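Local coordinates for cohesin (Archaeoglobus fulgidus, PDB 2XDH), which is the cohesin domain of a longer archaeal protein outside any cellulosome, and probably recognises dockerin modules as cohesins generally do, at residues S9-Q14 / R150-E155; V30-L35 / E131-D136; N41-E46 / V87-T92; A124-G129 / T144-F149. One frame throughout, in Å; residues are numbered along the deposited sequence. Where two conformers were deposited one is given.

From the N terminus, strand 3-12 runs first, and its end at 9-14 meets 150-155 only after most of the domain has been built; contact 1 therefore closes the widest loop and encloses the other three. Contact 2 joins strand 17-38 to strand 123-134 and is nested in that loop, on the far side of the chain's centre, about 33 Å from contact 1 between centres. Inside it, contact 3 pairs strands 43-50 and 82-91. Contact 4 ties the hairpin of strands 123-134 and 142-151; it follows contact 3 in series and crosses contact 2, with which it shares strand 123-134. Phe149 of contact 4 packs against Leu43 and Val91 of contact 3.

Contact 1 of 4, residues S9-Q14 / R150-E155; sequences SAEAPQ and RIVSQE
Glu11 packs against Val152, just past the end of the last strand, where the first and last strands of the cohesin beta-sandwich run side by side in parallel, joining the two ends of the domain. Three backbone bonds make the ladder: Arg150 N to Ala10 O, Ala12 N to Arg150 O and Val152 N to Ala12 O. The last is 3.0 Å long, yet its donor stands above the carbonyl plane, 69° out of it, as the pairing gives way to loop. Ala12, small and buried, leaves room on its face for Val91, while Pro13, which has no N-H to offer, suits the point where the ladder stops; its CB rests 3.2 Å from Val152 O.

Glu11 CB lies 3.3 Å from Arg150 O and also touches Val152 CB. With CG set between the backbone N and the carbonyl carbon (chi1 62°), the chain extends so that CD passes Val152 CG2 at 4.0 Å. OE2 reaches both methyls of Val152 and lies 3.4 Å from Glu155 O, two acceptors with no hydrogen to share, and 3.6 Å from Glu155 OE2, the two carboxylate planes perpendicular. Arg150, in a long salt bridge with Glu155, probably eases this gathering of oxygens. On the face of Ala12 and Ile151, the end of Gln14, bent at chi2, crosses Ile151 at about a right angle, its NE2 3.3 Å from Ile151 CG2.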
loop_
_atom_site.group_PDB
_atom_site.type_symbol
_atom_site.label_atom_id
_atom_site.label_comp_id
_atom_site.label_asym_id
_atom_site.label_seq_id
_atom_site.Cartn_x
_atom_site.Cartn_y
_atom_site.Cartn_z
ATOM N N SER A 9 23.838 2.679 17.070
ATOM C CA SER A 9 25.171 2.391 17.591
ATOM C C SER A 9 25.740 3.635 18.267
ATOM O O SER A 9 25.334 4.754 17.948
ATOM C CB SER A 9 26.094 1.929 16.461
ATOM O OG SER A 9 25.655 0.687 15.936
ATOM N N ALA A 10 26.673 3.444 19.200
ATOM C CA ALA A 10 27.192 4.575 19.954
ATOM C C ALA A 10 28.525 4.261 20.587
ATOM O O ALA A 10 28.931 3.099 20.688
ATOM C CB ALA A 10 26.185 5.026 21.028
ATOM N N GLU A 11 29.208 5.315 21.012
ATOM C CA GLU A 11 30.448 5.169 21.746
ATOM C C GLU A 11 30.559 6.326 22.733
ATOM O O GLU A 11 30.153 7.443 22.427
ATOM C CB GLU A 11 31.634 5.180 20.790
ATOM C CG GLU A 11 31.771 6.472 20.009
ATOM C CD GLU A 11 32.790 6.359 18.881
ATOM O OE1 GLU A 11 32.583 5.520 17.981
ATOM O OE2 GLU A 11 33.794 7.100 18.894
ATOM N N ALA A 12 31.112 6.052 23.908
ATOM C CA ALA A 12 31.240 7.062 24.958
ATOM C C ALA A 12 32.140 6.551 26.073
ATOM O O ALA A 12 32.353 5.346 26.188
ATOM C CB ALA A 12 29.878 7.414 25.499
ATOM N N PRO A 13 32.678 7.469 26.901
ATOM C CA PRO A 13 33.576 7.080 27.993
ATOM C C PRO A 13 32.787 6.619 29.204
ATOM O O PRO A 13 31.580 6.848 29.267
ATOM C CB PRO A 13 34.306 8.390 28.343
ATOM C CG PRO A 13 33.790 9.435 27.371
ATOM C CD PRO A 13 32.480 8.925 26.861
ATOM N N GLN A 14 33.463 5.980 30.151
ATOM C CA GLN A 14 32.841 5.625 31.417
ATOM C C GLN A 14 32.293 6.882 32.080
ATOM O O GLN A 14 32.908 7.951 32.014
ATOM C CB GLN A 14 33.852 4.949 32.346
ATOM C CG GLN A 14 34.555 3.736 31.750
ATOM C CD GLN A 14 35.733 4.108 30.855
ATOM O OE1 GLN A 14 35.986 5.286 30.597
ATOM N NE2 GLN A 14 36.462 3.101 30.386
ATOM N N ARG A 150 30.679 0.893 21.954
ATOM C CA ARG A 150 32.076 0.826 22.384
ATOM C C ARG A 150 32.407 1.891 23.429
ATOM O O ARG A 150 31.975 3.036 23.322
ATOM C CB ARG A 150 33.037 0.994 21.197
ATOM C CG ARG A 150 33.184 -0.228 20.316
ATOM C CD ARG A 150 34.591 -0.322 19.734
ATOM N NE ARG A 150 35.021 0.921 19.096
ATOM C CZ ARG A 150 36.151 1.559 19.387
ATOM N NH1 ARG A 150 36.970 1.067 20.308
ATOM N NH2 ARG A 150 36.466 2.687 18.759
ATOM N N ILE A 151 33.198 1.524 24.427
ATOM C CA ILE A 151 33.717 2.528 25.342
ATOM C C ILE A 151 34.892 3.232 24.678
ATOM O O ILE A 151 35.801 2.587 24.162
ATOM C CB ILE A 151 34.153 1.920 26.671
ATOM C CG1 ILE A 151 32.987 1.169 27.312
ATOM C CG2 ILE A 151 34.659 3.004 27.609
ATOM C CD1 ILE A 151 33.352 0.566 28.625
ATOM N N VAL A 152 34.865 4.560 24.709
ATOM C CA VAL A 152 35.770 5.386 23.919
ATOM C C VAL A 152 36.215 6.608 24.742
ATOM O O VAL A 152 35.573 6.954 25.729
ATOM C CB VAL A 152 35.044 5.813 22.618
ATOM C CG1 VAL A 152 35.153 7.303 22.368
ATOM C CG2 VAL A 152 35.531 4.985 21.431
ATOM N N SER A 153 37.314 7.251 24.351
ATOM C CA SER A 153 37.804 8.427 25.067
ATOM C C SER A 153 37.235 9.707 24.471
ATOM O O SER A 153 36.061 9.764 24.116
ATOM C CB SER A 153 39.326 8.493 24.992
ATOM O OG SER A 153 39.743 8.836 23.680
ATOM N N GLN A 154 38.081 10.730 24.360
ATOM C CA GLN A 154 37.729 11.966 23.665
ATOM C C GLN A 154 37.582 11.739 22.162
ATOM O O GLN A 154 37.616 12.686 21.376
ATOM C CB GLN A 154 38.789 13.044 23.897
ATOM C CG GLN A 154 38.867 13.575 25.317
ATOM C CD GLN A 154 39.801 14.766 25.434
ATOM O OE1 GLN A 154 40.059 15.267 26.530
ATOM N NE2 GLN A 154 40.314 15.227 24.299
ATOM N N GLU A 155 37.427 10.483 21.756
ATOM C CA GLU A 155 37.166 10.190 20.355
ATOM C C GLU A 155 35.779 10.710 19.969
ATOM O O GLU A 155 35.134 10.190 19.064
ATOM C CB GLU A 155 37.299 8.691 20.071
ATOM C CG GLU A 155 37.315 8.339 18.588
ATOM C CD GLU A 155 37.514 6.858 18.338
ATOM O OE1 GLU A 155 38.190 6.200 19.157
ATOM O OE2 GLU A 155 36.994 6.349 17.323
#

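Contact 2 of 4, residues V30-L35 / E131-D136; sequences VGSINL and EIYDID
Gly31 N (2.8 Å) and Ser32 N (3.2 Å) both donate to Tyr133 O, a classic beta bulge in the antiparallel pairing of strands 17-38 and 123-134, and one carbonyl thus satisfies two donors. A glycine fits here because a CB would press on Ile135 CA. Tyr133 N returns a bond to Ser32 O, while Asn34 N to Glu131 O and Glu131 N to Asn34 O are both 2.8 Å.

On the Ser32 face, one water donates to Glu131 O, accepts from Asn34 ND2 at 3.0 Å and bonds Ser32 OG. That hydroxyl also lies at the edge of the Tyr133 ring, 3.7 Å from Tyr133 CD2. The other face is apolar: Ile132, its CG1 anti to the backbone N (chi1 174°), crosses Val30 at about a right angle and lies alongside Ile33.

At the last residue of the strand, Asp134 OD1 accepts from Asp136 N in an Asx turn, and from Asn138 N. Asp136 is a magnesium-binding residue, although no ion is bound to it in this chain; its carboxylate lies close to Asp136 of two neighbouring subunits. Such a gathering of negative charge would probably be relieved by a cation, consistent with magnesium binding there.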
loop_
_atom_site.group_PDB
_atom_site.type_symbol
_atom_site.label_atom_id
_atom_site.label_comp_id
_atom_site.label_asym_id
_atom_site.label_seq_id
_atom_site.Cartn_x
_atom_site.Cartn_y
_atom_site.Cartn_z
ATOM N N VAL A 30 1.928 -0.242 10.563
ATOM C CA VAL A 30 2.145 -1.124 11.703
ATOM C C VAL A 30 1.256 -0.714 12.853
ATOM O O VAL A 30 1.194 0.463 13.209
ATOM C CB VAL A 30 3.621 -1.098 12.134
ATOM C CG1 VAL A 30 3.841 -1.853 13.445
ATOM C CG2 VAL A 30 4.489 -1.666 11.015
ATOM N N GLY A 31 0.584 -1.691 13.457
ATOM C CA GLY A 31 -0.322 -1.412 14.553
ATOM C C GLY A 31 0.170 -1.864 15.913
ATOM O O GLY A 31 -0.205 -1.298 16.941
ATOM N N SER A 32 0.999 -2.898 15.951
ATOM C CA SER A 32 1.552 -3.274 17.239
ATOM C C SER A 32 2.934 -3.870 17.081
ATOM O O SER A 32 3.224 -4.560 16.104
ATOM C CB SER A 32 0.636 -4.237 17.981
ATOM O OG SER A 32 0.607 -5.481 17.337
ATOM N N ILE A 33 3.781 -3.601 18.060
ATOM C CA ILE A 33 5.148 -4.096 18.038
ATOM C C ILE A 33 5.481 -4.542 19.443
ATOM O O ILE A 33 5.264 -3.788 20.396
ATOM C CB ILE A 33 6.130 -2.958 17.691
ATOM C CG1 ILE A 33 5.834 -2.375 16.312
ATOM C CG2 ILE A 33 7.576 -3.447 17.789
ATOM C CD1 ILE A 33 6.711 -1.190 15.967
ATOM N N ASN A 34 5.976 -5.769 19.585
ATOM C CA ASN A 34 6.623 -6.158 20.827
ATOM C C ASN A 34 8.008 -6.617 20.480
ATOM O O ASN A 34 8.191 -7.350 19.512
ATOM C CB ASN A 34 5.878 -7.277 21.543
ATOM C CG ASN A 34 4.664 -6.767 22.272
ATOM O OD1 ASN A 34 4.665 -6.646 23.496
ATOM N ND2 ASN A 34 3.632 -6.419 21.518
ATOM N N LEU A 35 8.985 -6.180 21.259
ATOM C CA LEU A 35 10.352 -6.610 21.016
ATOM C C LEU A 35 11.156 -6.586 22.299
ATOM O O LEU A 35 10.691 -6.071 23.324
ATOM C CB LEU A 35 11.015 -5.742 19.945
ATOM C CG LEU A 35 11.123 -4.230 20.194
ATOM C CD1 LEU A 35 12.268 -3.904 21.159
ATOM C CD2 LEU A 35 11.340 -3.516 18.872
ATOM N N GLU A 131 7.595 -9.358 17.674
ATOM C CA GLU A 131 6.244 -9.716 17.266
ATOM C C GLU A 131 5.623 -8.458 16.681
ATOM O O GLU A 131 5.466 -7.462 17.380
ATOM C CB GLU A 131 5.453 -10.209 18.470
ATOM C CG GLU A 131 6.177 -11.315 19.236
ATOM C CD GLU A 131 5.417 -11.763 20.477
ATOM O OE1 GLU A 131 4.595 -10.978 20.988
ATOM O OE2 GLU A 131 5.645 -12.898 20.942
ATOM N N ILE A 132 5.299 -8.473 15.393
ATOM C CA ILE A 132 4.829 -7.229 14.788
ATOM C C ILE A 132 3.657 -7.500 13.861
ATOM O O ILE A 132 3.679 -8.476 13.109
ATOM C CB ILE A 132 6.006 -6.526 14.080
ATOM C CG1 ILE A 132 5.542 -5.291 13.310
ATOM C CG2 ILE A 132 6.716 -7.501 13.167
ATOM C CD1 ILE A 132 6.692 -4.456 12.805
ATOM N N TYR A 133 2.624 -6.659 13.953
ATOM C CA TYR A 133 1.393 -6.826 13.173
ATOM C C TYR A 133 0.940 -5.493 12.589
ATOM O O TYR A 133 1.153 -4.446 13.192
ATOM C CB TYR A 133 0.262 -7.353 14.065
ATOM C CG TYR A 133 0.547 -8.716 14.640
ATOM C CD1 TYR A 133 0.161 -9.864 13.969
ATOM C CD2 TYR A 133 1.218 -8.854 15.846
ATOM C CE1 TYR A 133 0.429 -11.122 14.484
ATOM C CE2 TYR A 133 1.489 -10.107 16.376
ATOM C CZ TYR A 133 1.094 -11.234 15.686
ATOM O OH TYR A 133 1.356 -12.483 16.198
ATOM N N ASP A 134 0.300 -5.516 11.428
ATOM C CA ASP A 134 -0.243 -4.255 10.906
ATOM C C ASP A 134 -1.587 -3.969 11.569
ATOM O O ASP A 134 -2.049 -4.751 12.405
ATOM C CB ASP A 134 -0.333 -4.271 9.365
ATOM C CG ASP A 134 -1.350 -5.257 8.840
ATOM O OD1 ASP A 134 -2.188 -5.728 9.636
ATOM O OD2 ASP A 134 -1.328 -5.552 7.615
ATOM N N ILE A 135 -2.221 -2.855 11.208
ATOM C CA ILE A 135 -3.429 -2.434 11.899
ATOM C C ILE A 135 -4.601 -3.359 11.588
ATOM O O ILE A 135 -5.634 -3.266 12.234
ATOM C CB ILE A 135 -3.813 -0.983 11.542
ATOM C CG1 ILE A 135 -3.917 -0.829 10.024
ATOM C CG2 ILE A 135 -2.806 0.018 12.143
ATOM C CD1 ILE A 135 -4.396 0.551 9.584
ATOM N N ASP A 136 -4.438 -4.255 10.607
ATOM C CA ASP A 136 -5.495 -5.218 10.275
ATOM C C ASP A 136 -5.228 -6.581 10.902
ATOM O O ASP A 136 -5.923 -7.554 10.602
ATOM C CB ASP A 136 -5.651 -5.363 8.753
ATOM C CG ASP A 136 -6.043 -4.046 8.084
ATOM O OD1 ASP A 136 -6.934 -3.363 8.621
ATOM O OD2 ASP A 136 -5.445 -3.685 7.048
HETATM O O HOH W 1 2.951 -7.007 18.661
#

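Contact 3 of 4, residues N41-E46 / V87-T92; sequences NVLEVE and VKFRVT
The Phe89 ring is sandwiched between two aliphatic groups: Leu43 CD1 sits over the centre of one face in a CH-pi contact, 3.8 Å from the centroid, and Val87 CG1 lies over the opposite face toward the rim. The ring belongs to an antiparallel strand pair of the cohesin beta-sandwich, 43-50 with 82-91, whose apolar face looks into the hydrophobic core, where Tyr39 also meets it. Glu44's carbonyl group comes in at the ring edge, and Val45 CG2 approaches obliquely, 3.4 Å from Phe89 CE1. Leucine and valine suit this face, since their branched methyls fill the space around a flat ring. With CG anti to the carbonyl carbon (chi1 -64°), Leu43 turns its branch over the ring, CD1 on the Phe89 face and CD2 at Val91 CG2.

In the backbone ladder Glu44 and Arg90 exchange two bonds, and Glu46 N donates to Lys88 O at 2.8 Å. The Glu44 and Arg90 side chains make the other face polar. Beside them Glu46 bends at chi2, its OE1 3.3 Å from Arg90 CB; the charged groups do not touch. Beside the Leu43-Val91 pair, Val42 O receives Thr92 N at 2.9 Å and, weakly, Thr92 OG1 at 3.0 Å.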
loop_
_atom_site.group_PDB
_atom_site.type_symbol
_atom_site.label_atom_id
_atom_site.label_comp_id
_atom_site.label_asym_id
_atom_site.label_seq_id
_atom_site.Cartn_x
_atom_site.Cartn_y
_atom_site.Cartn_z
ATOM N N ASN A 41 26.705 -5.498 29.695
ATOM C CA ASN A 41 26.930 -5.216 31.114
ATOM C C ASN A 41 27.546 -3.852 31.380
ATOM O O ASN A 41 27.399 -3.300 32.467
ATOM C CB ASN A 41 27.842 -6.277 31.736
ATOM C CG ASN A 41 27.118 -7.568 32.021
ATOM O OD1 ASN A 41 25.920 -7.571 32.303
ATOM N ND2 ASN A 41 27.841 -8.680 31.950
ATOM N N VAL A 42 28.256 -3.314 30.392
ATOM C CA VAL A 42 28.891 -2.013 30.545
ATOM C C VAL A 42 27.884 -0.874 30.498
ATOM O O VAL A 42 28.227 0.273 30.781
ATOM C CB VAL A 42 29.987 -1.772 29.486
ATOM C CG1 VAL A 42 31.162 -2.706 29.724
ATOM C CG2 VAL A 42 29.428 -1.946 28.084
ATOM N N LEU A 43 26.641 -1.192 30.134
ATOM C CA LEU A 43 25.588 -0.188 30.094
ATOM C C LEU A 43 24.546 -0.390 31.194
ATOM O O LEU A 43 24.269 -1.510 31.626
ATOM C CB LEU A 43 24.912 -0.161 28.724
ATOM C CG LEU A 43 25.784 0.253 27.536
ATOM C CD1 LEU A 43 24.930 0.365 26.273
ATOM C CD2 LEU A 43 26.485 1.567 27.803
ATOM N N GLU A 44 23.968 0.715 31.637
ATOM C CA GLU A 44 22.916 0.675 32.631
ATOM C C GLU A 44 21.789 1.581 32.184
ATOM O O GLU A 44 22.024 2.730 31.816
ATOM C CB GLU A 44 23.453 1.150 33.981
ATOM C CG GLU A 44 22.384 1.668 34.898
ATOM C CD GLU A 44 22.926 1.961 36.268
ATOM O OE1 GLU A 44 24.018 1.433 36.579
ATOM O OE2 GLU A 44 22.273 2.716 37.019
ATOM N N VAL A 45 20.568 1.063 32.215
ATOM C CA VAL A 45 19.419 1.799 31.702
ATOM C C VAL A 45 18.953 2.859 32.698
ATOM O O VAL A 45 18.679 2.548 33.860
ATOM C CB VAL A 45 18.250 0.850 31.364
ATOM C CG1 VAL A 45 16.984 1.643 31.030
ATOM C CG2 VAL A 45 18.632 -0.072 30.209
ATOM N N GLU A 46 18.881 4.109 32.241
ATOM C CA GLU A 46 18.395 5.219 33.068
ATOM C C GLU A 46 16.956 5.611 32.707
ATOM O O GLU A 46 16.173 6.025 33.563
ATOM C CB GLU A 46 19.313 6.444 32.943
ATOM C CG GLU A 46 20.782 6.188 33.281
ATOM C CD GLU A 46 21.065 6.175 34.780
ATOM O OE1 GLU A 46 22.077 5.567 35.182
ATOM O OE2 GLU A 46 20.288 6.776 35.556
ATOM N N VAL A 87 16.671 4.837 24.214
ATOM C CA VAL A 87 17.082 4.384 25.532
ATOM C C VAL A 87 18.194 5.285 26.050
ATOM O O VAL A 87 19.183 5.525 25.368
ATOM C CB VAL A 87 17.516 2.891 25.546
ATOM C CG1 VAL A 87 17.889 2.459 26.957
ATOM C CG2 VAL A 87 16.387 2.011 25.023
ATOM N N LYS A 88 18.012 5.820 27.249
ATOM C CA LYS A 88 19.073 6.585 27.874
ATOM C C LYS A 88 19.889 5.616 28.715
ATOM O O LYS A 88 19.364 4.993 29.646
ATOM C CB LYS A 88 18.505 7.716 28.738
ATOM C CG LYS A 88 19.578 8.653 29.277
ATOM C CD LYS A 88 18.979 9.800 30.079
ATOM C CE LYS A 88 19.997 10.912 30.277
ATOM N NZ LYS A 88 20.558 11.354 28.961
ATOM N N PHE A 89 21.164 5.472 28.371
ATOM C CA PHE A 89 22.061 4.580 29.088
ATOM C C PHE A 89 23.094 5.403 29.824
ATOM O O PHE A 89 23.387 6.537 29.450
ATOM C CB PHE A 89 22.834 3.681 28.126
ATOM C CG PHE A 89 22.026 2.567 27.516
ATOM C CD1 PHE A 89 21.573 1.514 28.294
ATOM C CD2 PHE A 89 21.780 2.544 26.146
ATOM C CE1 PHE A 89 20.869 0.471 27.729
ATOM C CE2 PHE A 89 21.077 1.523 25.573
ATOM C CZ PHE A 89 20.613 0.472 26.356
ATOM N N ARG A 90 23.662 4.817 30.867
ATOM C CA ARG A 90 24.826 5.389 31.507
ATOM C C ARG A 90 25.936 4.384 31.332
ATOM O O ARG A 90 25.733 3.187 31.536
ATOM C CB ARG A 90 24.571 5.638 32.988
ATOM C CG ARG A 90 25.845 5.840 33.782
ATOM C CD ARG A 90 25.700 6.988 34.747
ATOM N NE ARG A 90 26.842 7.077 35.648
ATOM C CZ ARG A 90 26.888 7.870 36.712
ATOM N NH1 ARG A 90 25.850 8.642 37.004
ATOM N NH2 ARG A 90 27.970 7.889 37.480
ATOM N N VAL A 91 27.101 4.864 30.926
ATOM C CA VAL A 91 28.238 3.982 30.712
ATOM C C VAL A 91 28.944 3.734 32.041
ATOM O O VAL A 91 29.574 4.631 32.600
ATOM C CB VAL A 91 29.223 4.586 29.692
ATOM C CG1 VAL A 91 30.363 3.614 29.398
ATOM C CG2 VAL A 91 28.490 4.981 28.421
ATOM N N THR A 92 28.827 2.510 32.542
ATOM C CA THR A 92 29.394 2.152 33.835
ATOM C C THR A 92 30.867 1.772 33.725
ATOM O O THR A 92 31.215 0.770 33.097
ATOM C CB THR A 92 28.619 0.986 34.462
ATOM O OG1 THR A 92 28.820 -0.196 33.682
ATOM C CG2 THR A 92 27.139 1.305 34.506
#

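Contact 4 of 4, residues A124-G129 / T144-F149; sequences ALTLQG and TINGTF
Asn146 turns its side-chain amide toward the backbone of Leu127, taking the place of a strand carbonyl in the antiparallel hairpin of strands 123-134 and 142-151. Its CG lies anti to the carbonyl carbon (chi1 -63°), which carries OD1 across Thr126 CA to accept from Leu127 N, 2.9 Å away. The bond is nearly straight at hydrogen, 171°, but its donor stands above the amide plane, 46° out of it, and not on a lone pair. On the way, Asn146 CB passes 3.3 Å from Leu125 O.

The regular ladder lies just beyond. Leu125 and Gly147 form a hydrogen-bonded pair, with Leu125 N giving to Gly147 O at 2.9 Å and Gly147 N to Leu125 O at 2.8 Å. Glycine suits the partner position, because a CB there would lie tight against Leu125 CB.

The two leucines flank Thr126 along their strand. Leu125 reaches with CD1 toward Phe149 CB, at 4.3 Å, and packs on Leu43 too; Leu127 points toward the other strand, its CD1 3.7 Å from Ile145 O, and also rests on Ile5 and Ala7 of strand 3-12.

A water completes the arrangement, donating to Leu127 O and Asn146 OD1 and accepting from Thr144 OG1. Asn146 OD1 is therefore held by two donors, a backbone N-H and a water, which should fix the rotation of the amide and let a side chain and a solvent molecule continue the bonding where the strand is interrupted.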
loop_
_atom_site.group_PDB
_atom_site.type_symbol
_atom_site.label_atom_id
_atom_site.label_comp_id
_atom_site.label_asym_id
_atom_site.label_seq_id
_atom_site.Cartn_x
_atom_site.Cartn_y
_atom_site.Cartn_z
ATOM N N ALA A 124 27.167 -5.737 21.662
ATOM C CA ALA A 124 25.972 -5.770 20.826
ATOM C C ALA A 124 24.800 -5.166 21.547
ATOM O O ALA A 124 24.640 -5.370 22.754
ATOM C CB ALA A 124 25.650 -7.211 20.434
ATOM N N LEU A 125 24.000 -4.389 20.818
ATOM C CA LEU A 125 22.671 -4.004 21.281
ATOM C C LEU A 125 21.760 -4.813 20.387
ATOM O O LEU A 125 21.563 -4.457 19.223
ATOM C CB LEU A 125 22.441 -2.511 21.080
ATOM C CG LEU A 125 23.325 -1.655 22.003
ATOM C CD1 LEU A 125 23.501 -0.239 21.472
ATOM C CD2 LEU A 125 22.732 -1.635 23.408
ATOM N N THR A 126 21.240 -5.918 20.919
ATOM C CA THR A 126 20.540 -6.894 20.092
ATOM C C THR A 126 19.024 -6.768 20.156
ATOM O O THR A 126 18.449 -6.552 21.211
ATOM C CB THR A 126 20.926 -8.341 20.474
ATOM O OG1 THR A 126 20.355 -8.674 21.744
ATOM C CG2 THR A 126 22.429 -8.487 20.546
ATOM N N LEU A 127 18.387 -6.917 19.004
ATOM C CA LEU A 127 16.929 -6.929 18.906
ATOM C C LEU A 127 16.474 -8.370 18.709
ATOM O O LEU A 127 16.948 -9.058 17.802
ATOM C CB LEU A 127 16.493 -6.111 17.685
ATOM C CG LEU A 127 16.693 -4.603 17.842
ATOM C CD1 LEU A 127 16.600 -3.934 16.495
ATOM C CD2 LEU A 127 15.662 -4.018 18.834
ATOM N N GLN A 128 15.556 -8.839 19.538
ATOM C CA GLN A 128 15.010 -10.162 19.311
ATOM C C GLN A 128 13.619 -10.289 19.889
ATOM O O GLN A 128 13.057 -9.325 20.417
ATOM C CB GLN A 128 15.930 -11.246 19.881
ATOM C CG GLN A 128 16.109 -11.169 21.381
ATOM C CD GLN A 128 17.304 -10.332 21.778
ATOM O OE1 GLN A 128 18.294 -10.262 21.049
ATOM N NE2 GLN A 128 17.219 -9.689 22.933
ATOM N N GLY A 129 13.067 -11.490 19.778
ATOM C CA GLY A 129 11.719 -11.751 20.254
ATOM C C GLY A 129 10.688 -10.864 19.588
ATOM O O GLY A 129 9.681 -10.497 20.194
ATOM N N THR A 144 15.968 -7.337 10.984
ATOM C CA THR A 144 16.480 -6.592 12.126
ATOM C C THR A 144 17.955 -6.291 11.914
ATOM O O THR A 144 18.664 -7.048 11.237
ATOM C CB THR A 144 16.308 -7.378 13.430
ATOM O OG1 THR A 144 17.037 -8.600 13.342
ATOM C CG2 THR A 144 14.851 -7.704 13.649
ATOM N N ILE A 145 18.399 -5.179 12.484
ATOM C CA ILE A 145 19.811 -4.808 12.485
ATOM C C ILE A 145 20.208 -4.391 13.895
ATOM O O ILE A 145 19.639 -3.459 14.459
ATOM C CB ILE A 145 20.085 -3.673 11.501
ATOM C CG1 ILE A 145 19.675 -4.109 10.088
ATOM C CG2 ILE A 145 21.593 -3.291 11.503
ATOM C CD1 ILE A 145 20.030 -3.087 9.024
ATOM N N ASN A 146 21.180 -5.094 14.465
ATOM C CA ASN A 146 21.606 -4.829 15.832
ATOM C C ASN A 146 22.547 -3.629 15.911
ATOM O O ASN A 146 23.105 -3.200 14.906
ATOM C CB ASN A 146 22.240 -6.081 16.419
ATOM C CG ASN A 146 21.248 -7.218 16.513
ATOM O OD1 ASN A 146 20.056 -6.979 16.687
ATOM N ND2 ASN A 146 21.725 -8.451 16.398
ATOM N N GLY A 147 22.701 -3.079 17.104
ATOM C CA GLY A 147 23.529 -1.905 17.264
ATOM C C GLY A 147 24.838 -2.347 17.855
ATOM O O GLY A 147 24.965 -3.488 18.292
ATOM N N THR A 148 25.805 -1.444 17.878
ATOM C CA THR A 148 27.120 -1.766 18.426
ATOM C C THR A 148 27.525 -0.644 19.377
ATOM O O THR A 148 27.378 0.535 19.054
ATOM C CB THR A 148 28.145 -1.873 17.302
ATOM O OG1 THR A 148 27.695 -2.844 16.346
ATOM C CG2 THR A 148 29.515 -2.273 17.843
ATOM N N PHE A 149 28.012 -0.997 20.557
ATOM C CA PHE A 149 28.463 0.036 21.482
ATOM C C PHE A 149 29.900 -0.186 21.917
ATOM O O PHE A 149 30.289 -1.310 22.217
ATOM C CB PHE A 149 27.582 0.108 22.725
ATOM C CG PHE A 149 28.198 0.924 23.822
ATOM C CD1 PHE A 149 28.047 2.296 23.838
ATOM C CD2 PHE A 149 28.984 0.325 24.791
ATOM C CE1 PHE A 149 28.646 3.060 24.823
ATOM C CE2 PHE A 149 29.584 1.080 25.778
ATOM C CZ PHE A 149 29.411 2.453 25.793
HETATM O O HOH W 2 18.619 -9.099 15.661
#